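Local coordinates for luciferase-like enzymeAMP-CoA-ligase (Zophobas atratus, PDB 4W8O), which probably activates a carboxylic acid with ATP and transfers the acyl group to coenzyme A, as a luciferase-like enzyme of a nonluminescent beetle, at residues E22-C27 with A89-G94; R4-K9 with G415-I420; R119-E124 with K129-S134. All blocks are in the same frame, centred on the assembly; numbering follows the deposited sequence.

Contact 1: E22-C27 with A89-G94; sequences EFLFEC and ASSYLG
The ring of Phe-25 stands edge-on over one face of Tyr-92, a T-shaped pair with centroids 5.3 Å apart and planes at 80°. The edge carbon CD1 of Phe-25 lies 3.7 Å from Tyr-92 CZ, and Phe-25 CB lies 3.8 Å from Tyr-92 CE1. Tyr-92 can offer this face because its CG is anti to its carbonyl carbon (chi1 -67°), which swings the ring out to helix 20-30. Beside this close-packed ring pair the fit slackens: Leu-24 CD1 approaches Ser-91 CB at 4.2 Å, while the leucine also packs on Leu-234 and Phe-238 of helix 228-239. Small Ser-91 suits a position facing another helix, its hydroxyl turned back to Leu-87 O. On the far side of helix 20-30 the exposed Glu-26 faces solvent, and partly exposed Glu-22 pairs with Lys-173. The phenol OH of Tyr-92 reaches beyond the contact to bond Ser-55. Removing the phenol ring with an alanine is likely to leave the Phe-25 edge without the face it rests on and Ser-55 without its hydroxyl partner. With no hydrogen bond between them, helix 20-30 and the end of helix 85-92 are joined by dispersion and the weak electrostatics of ring edge on ring face.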
loop_
_atom_site.group_PDB
_atom_site.type_symbol
_atom_site.label_atom_id
_atom_site.label_comp_id
_atom_site.label_asym_id
_atom_site.label_seq_id
_atom_site.Cartn_x
_atom_site.Cartn_y
_atom_site.Cartn_z
ATOM N N GLU A 22 5.454 -1.946 -16.578
ATOM C CA GLU A 22 6.240 -3.083 -17.075
ATOM C C GLU A 22 6.351 -4.186 -16.017
ATOM O O GLU A 22 6.263 -5.380 -16.328
ATOM C CB GLU A 22 7.643 -2.625 -17.500
ATOM C CG GLU A 22 7.652 -1.780 -18.770
ATOM C CD GLU A 22 9.003 -1.124 -19.056
ATOM O OE1 GLU A 22 9.669 -0.641 -18.111
ATOM O OE2 GLU A 22 9.407 -1.088 -20.243
ATOM N N PHE A 23 6.548 -3.776 -14.766
ATOM C CA PHE A 23 6.546 -4.711 -13.647
ATOM C C PHE A 23 5.260 -5.534 -13.622
ATOM O O PHE A 23 5.297 -6.754 -13.701
ATOM C CB PHE A 23 6.715 -3.957 -12.329
ATOM C CG PHE A 23 6.506 -4.810 -11.112
ATOM C CD1 PHE A 23 7.498 -5.683 -10.680
ATOM C CD2 PHE A 23 5.325 -4.722 -10.380
ATOM C CE1 PHE A 23 7.311 -6.468 -9.558
ATOM C CE2 PHE A 23 5.138 -5.501 -9.250
ATOM C CZ PHE A 23 6.131 -6.379 -8.845
ATOM N N LEU A 24 4.123 -4.857 -13.533
ATOM C CA LEU A 24 2.840 -5.541 -13.411
ATOM C C LEU A 24 2.579 -6.475 -14.597
ATOM O O LEU A 24 2.090 -7.594 -14.423
ATOM C CB LEU A 24 1.706 -4.524 -13.291
ATOM C CG LEU A 24 1.703 -3.648 -12.035
ATOM C CD1 LEU A 24 0.741 -2.487 -12.208
ATOM C CD2 LEU A 24 1.347 -4.449 -10.792
ATOM N N PHE A 25 2.912 -5.994 -15.795
ATOM C CA PHE A 25 2.757 -6.745 -17.051
ATOM C C PHE A 25 3.590 -8.028 -17.028
ATOM O O PHE A 25 3.076 -9.123 -17.280
ATOM C CB PHE A 25 3.188 -5.859 -18.227
ATOM C CG PHE A 25 2.741 -6.353 -19.577
ATOM C CD1 PHE A 25 1.516 -5.962 -20.103
ATOM C CD2 PHE A 25 3.562 -7.171 -20.339
ATOM C CE1 PHE A 25 1.103 -6.406 -21.353
ATOM C CE2 PHE A 25 3.163 -7.605 -21.593
ATOM C CZ PHE A 25 1.932 -7.223 -22.103
ATOM N N GLU A 26 4.875 -7.880 -16.703
ATOM C CA GLU A 26 5.795 -9.019 -16.599
ATOM C C GLU A 26 5.319 -10.041 -15.565
ATOM O O GLU A 26 5.382 -11.248 -15.812
ATOM C CB GLU A 26 7.200 -8.528 -16.239
ATOM C CG GLU A 26 8.226 -9.631 -16.008
ATOM C CD GLU A 26 9.521 -9.122 -15.382
ATOM O OE1 GLU A 26 9.789 -7.899 -15.430
ATOM O OE2 GLU A 26 10.276 -9.958 -14.837
ATOM N N CYS A 27 4.845 -9.555 -14.413
ATOM C CA CYS A 27 4.319 -10.438 -13.376
ATOM C C CYS A 27 3.134 -11.244 -13.903
ATOM O O CYS A 27 3.059 -12.447 -13.682
ATOM C CB CYS A 27 3.916 -9.643 -12.131
ATOM S SG CYS A 27 5.319 -9.035 -11.173
ATOM N N ALA A 89 -3.910 -0.799 -15.990
ATOM C CA ALA A 89 -3.950 -0.346 -17.378
ATOM C C ALA A 89 -3.268 1.016 -17.541
ATOM O O ALA A 89 -2.435 1.209 -18.440
ATOM C CB ALA A 89 -5.399 -0.277 -17.851
ATOM N N SER A 90 -3.617 1.951 -16.661
ATOM C CA SER A 90 -3.026 3.288 -16.670
ATOM C C SER A 90 -1.515 3.228 -16.447
ATOM O O SER A 90 -0.749 3.957 -17.089
ATOM C CB SER A 90 -3.680 4.159 -15.594
ATOM O OG SER A 90 -5.033 4.425 -15.911
ATOM N N SER A 91 -1.090 2.351 -15.539
ATOM C CA SER A 91 0.329 2.128 -15.293
ATOM C C SER A 91 1.065 1.582 -16.516
ATOM O O SER A 91 2.222 1.921 -16.721
ATOM C CB SER A 91 0.527 1.205 -14.093
ATOM O OG SER A 91 0.093 1.854 -12.911
ATOM N N TYR A 92 0.405 0.754 -17.327
ATOM C CA TYR A 92 1.004 0.270 -18.589
ATOM C C TYR A 92 1.400 1.432 -19.494
ATOM O O TYR A 92 2.390 1.353 -20.219
ATOM C CB TYR A 92 0.053 -0.633 -19.388
ATOM C CG TYR A 92 -0.311 -1.976 -18.784
ATOM C CD1 TYR A 92 0.475 -2.579 -17.801
ATOM C CD2 TYR A 92 -1.424 -2.678 -19.253
ATOM C CE1 TYR A 92 0.140 -3.817 -17.276
ATOM C CE2 TYR A 92 -1.769 -3.918 -18.736
ATOM C CZ TYR A 92 -0.989 -4.484 -17.745
ATOM O OH TYR A 92 -1.318 -5.713 -17.222
ATOM N N LEU A 93 0.618 2.504 -19.452
ATOM C CA LEU A 93 0.877 3.693 -20.265
ATOM C C LEU A 93 1.821 4.687 -19.598
ATOM O O LEU A 93 2.124 5.738 -20.170
ATOM C CB LEU A 93 -0.441 4.382 -20.606
ATOM C CG LEU A 93 -1.461 3.484 -21.302
ATOM C CD1 LEU A 93 -2.729 4.267 -21.583
ATOM C CD2 LEU A 93 -0.890 2.900 -22.592
ATOM N N GLY A 94 2.301 4.355 -18.400
ATOM C CA GLY A 94 3.192 5.228 -17.657
ATOM C C GLY A 94 2.499 6.422 -17.009
ATOM O O GLY A 94 3.171 7.330 -16.519
#

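Contact 2: R4-K9 with G415-I420; sequences RILKGK and GCVYVI
Leu-6 lays its two methyl groups over the backbone of Gly-415 and the near branch of Val-417. Leu-6 CD1 sits 3.9 Å from Gly-415 O and 4.1 Å from Val-417 CG2, whereas Leu-6 CD2 turns to Gly-415 CA at 4.2 Å. With CG anti to the carbonyl carbon (chi1 -54°), the leucine spreads this fork toward the glycine, and it slides past Val-417 in the opposite direction instead of meeting it head-on. Gly-415 suits its place because its phi of 75° is one that residues with a CB adopt reluctantly. Strands 6-7 and 417-422 are the two outermost of a five-stranded antiparallel sheet, so the contact lets a side chain of one edge strand reach the start of the other, without backbone hydrogen bonds between them, an arrangement consistent with the distorted beta-barrel of adenylate-forming enzymes. The branched Val-417 suits a strand, and it also packs on Leu-377 of strand 367-380, while Leu-6 also covers Leu-358 and Tyr-411. Toward the more exposed end, Arg-4 brings the edge of its guanidinium to Gly-415, with Arg-4 NH2 4.1 Å from Gly-415 N. That same NH2 makes a weak hydrogen bond to Asp-413 O, two residues before the glycine.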
loop_
_atom_site.group_PDB
_atom_site.type_symbol
_atom_site.label_atom_id
_atom_site.label_comp_id
_atom_site.label_asym_id
_atom_site.label_seq_id
_atom_site.Cartn_x
_atom_site.Cartn_y
_atom_site.Cartn_z
ATOM N N ARG A 4 24.753 5.257 16.947
ATOM C CA ARG A 4 24.941 4.683 15.619
ATOM C C ARG A 4 23.682 4.795 14.766
ATOM O O ARG A 4 22.593 5.106 15.264
ATOM C CB ARG A 4 25.384 3.219 15.723
ATOM C CG ARG A 4 24.395 2.311 16.438
ATOM C CD ARG A 4 24.920 0.889 16.526
ATOM N NE ARG A 4 23.876 -0.070 16.905
ATOM C CZ ARG A 4 23.400 -0.247 18.139
ATOM N NH1 ARG A 4 23.847 0.480 19.161
ATOM N NH2 ARG A 4 22.453 -1.159 18.354
ATOM N N ILE A 5 23.868 4.552 13.472
ATOM C CA ILE A 5 22.796 4.521 12.498
ATOM C C ILE A 5 22.465 3.057 12.229
ATOM O O ILE A 5 23.335 2.297 11.816
ATOM C CB ILE A 5 23.233 5.196 11.180
ATOM C CG1 ILE A 5 23.495 6.688 11.411
ATOM C CG2 ILE A 5 22.188 4.982 10.092
ATOM C CD1 ILE A 5 24.172 7.387 10.250
ATOM N N LEU A 6 21.220 2.666 12.471
ATOM C CA LEU A 6 20.791 1.289 12.231
ATOM C C LEU A 6 20.674 1.038 10.726
ATOM O O LEU A 6 20.140 1.871 9.990
ATOM C CB LEU A 6 19.445 1.025 12.901
ATOM C CG LEU A 6 19.332 1.325 14.401
ATOM C CD1 LEU A 6 17.889 1.186 14.861
ATOM C CD2 LEU A 6 20.252 0.420 15.213
ATOM N N LYS A 7 21.162 -0.110 10.277
ATOM C CA LYS A 7 21.215 -0.417 8.863
ATOM C C LYS A 7 20.639 -1.793 8.630
ATOM O O LYS A 7 21.100 -2.767 9.222
ATOM C CB LYS A 7 22.662 -0.364 8.356
ATOM C CG LYS A 7 22.793 -0.640 6.860
ATOM C CD LYS A 7 24.232 -0.614 6.371
ATOM C CE LYS A 7 24.290 -0.868 4.867
ATOM N NZ LYS A 7 25.614 -1.389 4.427
ATOM N N GLY A 8 19.644 -1.879 7.753
ATOM C CA GLY A 8 19.022 -3.160 7.433
ATOM C C GLY A 8 19.915 -4.030 6.572
ATOM O O GLY A 8 20.929 -3.569 6.061
ATOM N N LYS A 9 19.524 -5.291 6.405
ATOM C CA LYS A 9 20.316 -6.250 5.649
ATOM C C LYS A 9 20.287 -5.891 4.173
ATOM O O LYS A 9 19.345 -5.253 3.702
ATOM C CB LYS A 9 19.783 -7.676 5.849
ATOM C CG LYS A 9 18.515 -7.976 5.058
ATOM C CD LYS A 9 18.016 -9.403 5.242
ATOM C CE LYS A 9 16.764 -9.624 4.406
ATOM N NZ LYS A 9 16.073 -10.907 4.696
ATOM N N GLY A 415 18.939 -3.141 18.831
ATOM C CA GLY A 415 18.449 -2.464 17.632
ATOM C C GLY A 415 16.946 -2.528 17.376
ATOM O O GLY A 415 16.489 -2.148 16.292
ATOM N N CYS A 416 16.175 -3.021 18.346
ATOM C CA CYS A 416 14.709 -2.973 18.265
ATOM C C CYS A 416 14.203 -1.532 18.384
ATOM O O CYS A 416 14.675 -0.775 19.232
ATOM C CB CYS A 416 14.085 -3.845 19.351
ATOM S SG CYS A 416 14.336 -5.607 19.062
ATOM N N VAL A 417 13.251 -1.165 17.525
ATOM C CA VAL A 417 12.769 0.211 17.428
ATOM C C VAL A 417 11.465 0.410 18.220
ATOM O O VAL A 417 10.602 -0.469 18.249
ATOM C CB VAL A 417 12.547 0.598 15.948
ATOM C CG1 VAL A 417 12.039 2.028 15.824
ATOM C CG2 VAL A 417 13.838 0.420 15.154
ATOM N N TYR A 418 11.336 1.574 18.854
ATOM C CA TYR A 418 10.135 1.935 19.622
ATOM C C TYR A 418 9.714 3.346 19.246
ATOM O O TYR A 418 10.503 4.283 19.367
ATOM C CB TYR A 418 10.411 1.885 21.129
ATOM C CG TYR A 418 10.721 0.504 21.655
ATOM C CD1 TYR A 418 12.016 -0.005 21.611
ATOM C CD2 TYR A 418 9.717 -0.294 22.202
ATOM C CE1 TYR A 418 12.299 -1.274 22.088
ATOM C CE2 TYR A 418 9.993 -1.561 22.682
ATOM C CZ TYR A 418 11.284 -2.045 22.624
ATOM O OH TYR A 418 11.555 -3.310 23.093
ATOM N N VAL A 419 8.475 3.484 18.779
ATOM C CA VAL A 419 7.896 4.785 18.448
ATOM C C VAL A 419 6.968 5.155 19.586
ATOM O O VAL A 419 6.143 4.340 20.000
ATOM C CB VAL A 419 7.098 4.735 17.124
ATOM C CG1 VAL A 419 6.468 6.091 16.816
ATOM C CG2 VAL A 419 7.996 4.281 15.980
ATOM N N ILE A 420 7.101 6.372 20.100
ATOM C CA ILE A 420 6.334 6.760 21.281
ATOM C C ILE A 420 5.315 7.878 21.041
ATOM O O ILE A 420 4.235 7.844 21.624
ATOM C CB ILE A 420 7.257 7.050 22.498
ATOM C CG1 ILE A 420 8.170 8.255 22.261
ATOM C CG2 ILE A 420 8.103 5.822 22.812
ATOM C CD1 ILE A 420 9.163 8.507 23.386
#

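Contact 3: R119-E124 with K129-S134; sequences RIIFVE and KLIEKS
Ile-121, Val-123 and Ile-131 meet through branched aliphatic groups alone, and no flat group enters the contact; two lie nearby. One is the peptide carbonyl of Leu-130, which accepts two bonds from opposite faces of its plane: Ser-134 N, the ordinary helical bond, on one, and Ser-134 OG on the other. The hydroxyl bond is of ordinary length, 2.8 Å from Ser-134 OG to Leu-130 O, but stands 37° out of the carbonyl plane, as is natural when a serine folds back onto its own helix. The other is the ring of Phe-122, which points to the opposite side of the strand and meets Phe-75 with planes at about 15°. Across the contact itself Ile-121 and Ile-131 reach toward each other tip to tip, CD1 to CD1 at 3.7 Å. Ile-121 CD1 also lies 4.0 Å from Ile-131 CG2. Helix 128-138 is the connecting helix of a beta-alpha-beta unit whose parallel strands, 120-124 and 143-147, are neighbours in the mixed sheet, and the contact seats that helix on the first of them. Because a strand alternates its faces, Ile-121 and Val-123, two apart, point to the same side, where beta-branched side chains suit the extended backbone. Val-123 slides past Ile-131 in the opposite direction, Val-123 CG2 only 3.5 Å from Ile-131 CG1. With CG1 tucked between the backbone N and the carbonyl carbon (chi1 70°), CG2 stands anti to the N and is held out to the helix. Ile-144 of strand 143-147 touches both Ile-121 and Val-123, and Cys-76 of strand 72-76 touches Ile-131.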
loop_
_atom_site.group_PDB
_atom_site.type_symbol
_atom_site.label_atom_id
_atom_site.label_comp_id
_atom_site.label_asym_id
_atom_site.label_seq_id
_atom_site.Cartn_x
_atom_site.Cartn_y
_atom_site.Cartn_z
ATOM N N ARG A 119 -7.079 13.702 -15.248
ATOM C CA ARG A 119 -7.692 13.729 -16.561
ATOM C C ARG A 119 -8.914 12.830 -16.598
ATOM O O ARG A 119 -9.886 13.115 -17.280
ATOM C CB ARG A 119 -6.701 13.271 -17.614
ATOM C CG ARG A 119 -7.303 13.268 -18.996
ATOM C CD ARG A 119 -6.230 13.421 -20.025
ATOM N NE ARG A 119 -6.740 13.193 -21.368
ATOM C CZ ARG A 119 -5.996 13.307 -22.459
ATOM N NH1 ARG A 119 -4.710 13.648 -22.357
ATOM N NH2 ARG A 119 -6.531 13.073 -23.655
ATOM N N ILE A 120 -8.842 11.726 -15.873
ATOM C CA ILE A 120 -9.952 10.802 -15.768
ATOM C C ILE A 120 -10.033 10.380 -14.322
ATOM O O ILE A 120 -8.998 10.255 -13.647
ATOM C CB ILE A 120 -9.738 9.532 -16.611
ATOM C CG1 ILE A 120 -9.762 9.859 -18.104
ATOM C CG2 ILE A 120 -10.804 8.489 -16.292
ATOM C CD1 ILE A 120 -9.269 8.735 -18.987
ATOM N N ILE A 121 -11.255 10.157 -13.855
ATOM C CA ILE A 121 -11.474 9.495 -12.575
ATOM C C ILE A 121 -12.453 8.333 -12.740
ATOM O O ILE A 121 -13.571 8.510 -13.235
ATOM C CB ILE A 121 -11.927 10.471 -11.460
ATOM C CG1 ILE A 121 -12.314 9.690 -10.201
ATOM C CG2 ILE A 121 -13.099 11.318 -11.905
ATOM C CD1 ILE A 121 -12.297 10.529 -8.949
ATOM N N PHE A 122 -12.003 7.144 -12.353
ATOM C CA PHE A 122 -12.860 5.960 -12.252
ATOM C C PHE A 122 -13.528 5.949 -10.878
ATOM O O PHE A 122 -12.851 6.072 -9.852
ATOM C CB PHE A 122 -12.043 4.675 -12.436
ATOM C CG PHE A 122 -11.572 4.449 -13.852
ATOM C CD1 PHE A 122 -10.460 5.113 -14.341
ATOM C CD2 PHE A 122 -12.238 3.567 -14.689
ATOM C CE1 PHE A 122 -10.018 4.911 -15.647
ATOM C CE2 PHE A 122 -11.809 3.361 -15.991
ATOM C CZ PHE A 122 -10.696 4.039 -16.474
ATOM N N VAL A 123 -14.848 5.769 -10.861
ATOM C CA VAL A 123 -15.628 5.891 -9.630
ATOM C C VAL A 123 -16.672 4.783 -9.475
ATOM O O VAL A 123 -17.354 4.425 -10.424
ATOM C CB VAL A 123 -16.320 7.273 -9.574
ATOM C CG1 VAL A 123 -17.436 7.366 -10.604
ATOM C CG2 VAL A 123 -16.872 7.558 -8.180
ATOM N N GLU A 124 -16.778 4.236 -8.270
ATOM C CA GLU A 124 -17.856 3.312 -7.933
ATOM C C GLU A 124 -19.187 4.057 -7.942
ATOM O O GLU A 124 -19.226 5.263 -7.679
ATOM C CB GLU A 124 -17.620 2.657 -6.562
ATOM C CG GLU A 124 -17.589 3.647 -5.402
ATOM C CD GLU A 124 -17.363 3.014 -4.040
ATOM O OE1 GLU A 124 -16.996 1.821 -3.955
ATOM O OE2 GLU A 124 -17.562 3.734 -3.040
ATOM N N LYS A 129 -21.963 10.633 -6.742
ATOM C CA LYS A 129 -22.442 11.965 -6.322
ATOM C C LYS A 129 -21.356 12.748 -5.581
ATOM O O LYS A 129 -21.182 13.943 -5.790
ATOM C CB LYS A 129 -23.681 11.862 -5.426
ATOM C CG LYS A 129 -25.008 11.698 -6.158
ATOM C CD LYS A 129 -26.163 12.088 -5.246
ATOM C CE LYS A 129 -27.510 11.577 -5.743
ATOM N NZ LYS A 129 -27.876 12.113 -7.081
ATOM N N LEU A 130 -20.644 12.065 -4.698
ATOM C CA LEU A 130 -19.512 12.652 -3.990
ATOM C C LEU A 130 -18.499 13.270 -4.964
ATOM O O LEU A 130 -18.109 14.427 -4.818
ATOM C CB LEU A 130 -18.839 11.572 -3.139
ATOM C CG LEU A 130 -17.550 11.934 -2.400
ATOM C CD1 LEU A 130 -17.812 13.002 -1.343
ATOM C CD2 LEU A 130 -16.973 10.675 -1.778
ATOM N N ILE A 131 -18.094 12.495 -5.964
ATOM C CA ILE A 131 -17.143 12.966 -6.965
ATOM C C ILE A 131 -17.720 14.109 -7.818
ATOM O O ILE A 131 -17.047 15.104 -8.049
ATOM C CB ILE A 131 -16.672 11.817 -7.888
ATOM C CG1 ILE A 131 -15.880 10.766 -7.103
ATOM C CG2 ILE A 131 -15.817 12.349 -9.022
ATOM C CD1 ILE A 131 -14.732 11.321 -6.291
ATOM N N GLU A 132 -18.953 13.955 -8.292
ATOM C CA GLU A 132 -19.625 15.011 -9.063
ATOM C C GLU A 132 -19.663 16.335 -8.283
ATOM O O GLU A 132 -19.338 17.394 -8.817
ATOM C CB GLU A 132 -21.052 14.579 -9.447
ATOM C CG GLU A 132 -21.133 13.494 -10.527
ATOM C CD GLU A 132 -22.561 13.026 -10.809
ATOM O OE1 GLU A 132 -23.419 13.058 -9.899
ATOM O OE2 GLU A 132 -22.843 12.622 -11.955
ATOM N N LYS A 133 -20.056 16.266 -7.016
ATOM C CA LYS A 133 -20.132 17.460 -6.171
ATOM C C LYS A 133 -18.759 18.081 -5.948
ATOM O O LYS A 133 -18.609 19.306 -5.979
ATOM C CB LYS A 133 -20.763 17.130 -4.821
ATOM C CG LYS A 133 -22.253 16.879 -4.892
ATOM C CD LYS A 133 -22.801 16.415 -3.553
ATOM C CE LYS A 133 -24.283 16.084 -3.645
ATOM N NZ LYS A 133 -24.760 15.421 -2.399
ATOM N N SER A 134 -17.762 17.233 -5.729
ATOM C CA SER A 134 -16.413 17.707 -5.455
ATOM C C SER A 134 -15.829 18.419 -6.670
ATOM O O SER A 134 -15.220 19.481 -6.537
ATOM C CB SER A 134 -15.512 16.549 -5.023
ATOM O OG SER A 134 -16.007 15.920 -3.841
#

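From the N terminus the chain first lays down 4-9, whose partner 415-420 comes only after 405 intervening residues, so contact 2 closes the longest loop and encloses the other two. Helix 20-30 follows strand 6-7 and opens contact 1, which closes 61 residues later on helix 85-92. Contact 3 then opens and closes across only four intervening residues. Contacts 1 and 3 are thus in series, with no crossing, about 5 Å apart between nearest atoms. Contact 1 joins two helices, contact 3 seats a helix on the eight-stranded sheet, and contact 2, across the chain's centre from contact 3, brings a side chain of one edge strand of the five-stranded sheet to the start of the other.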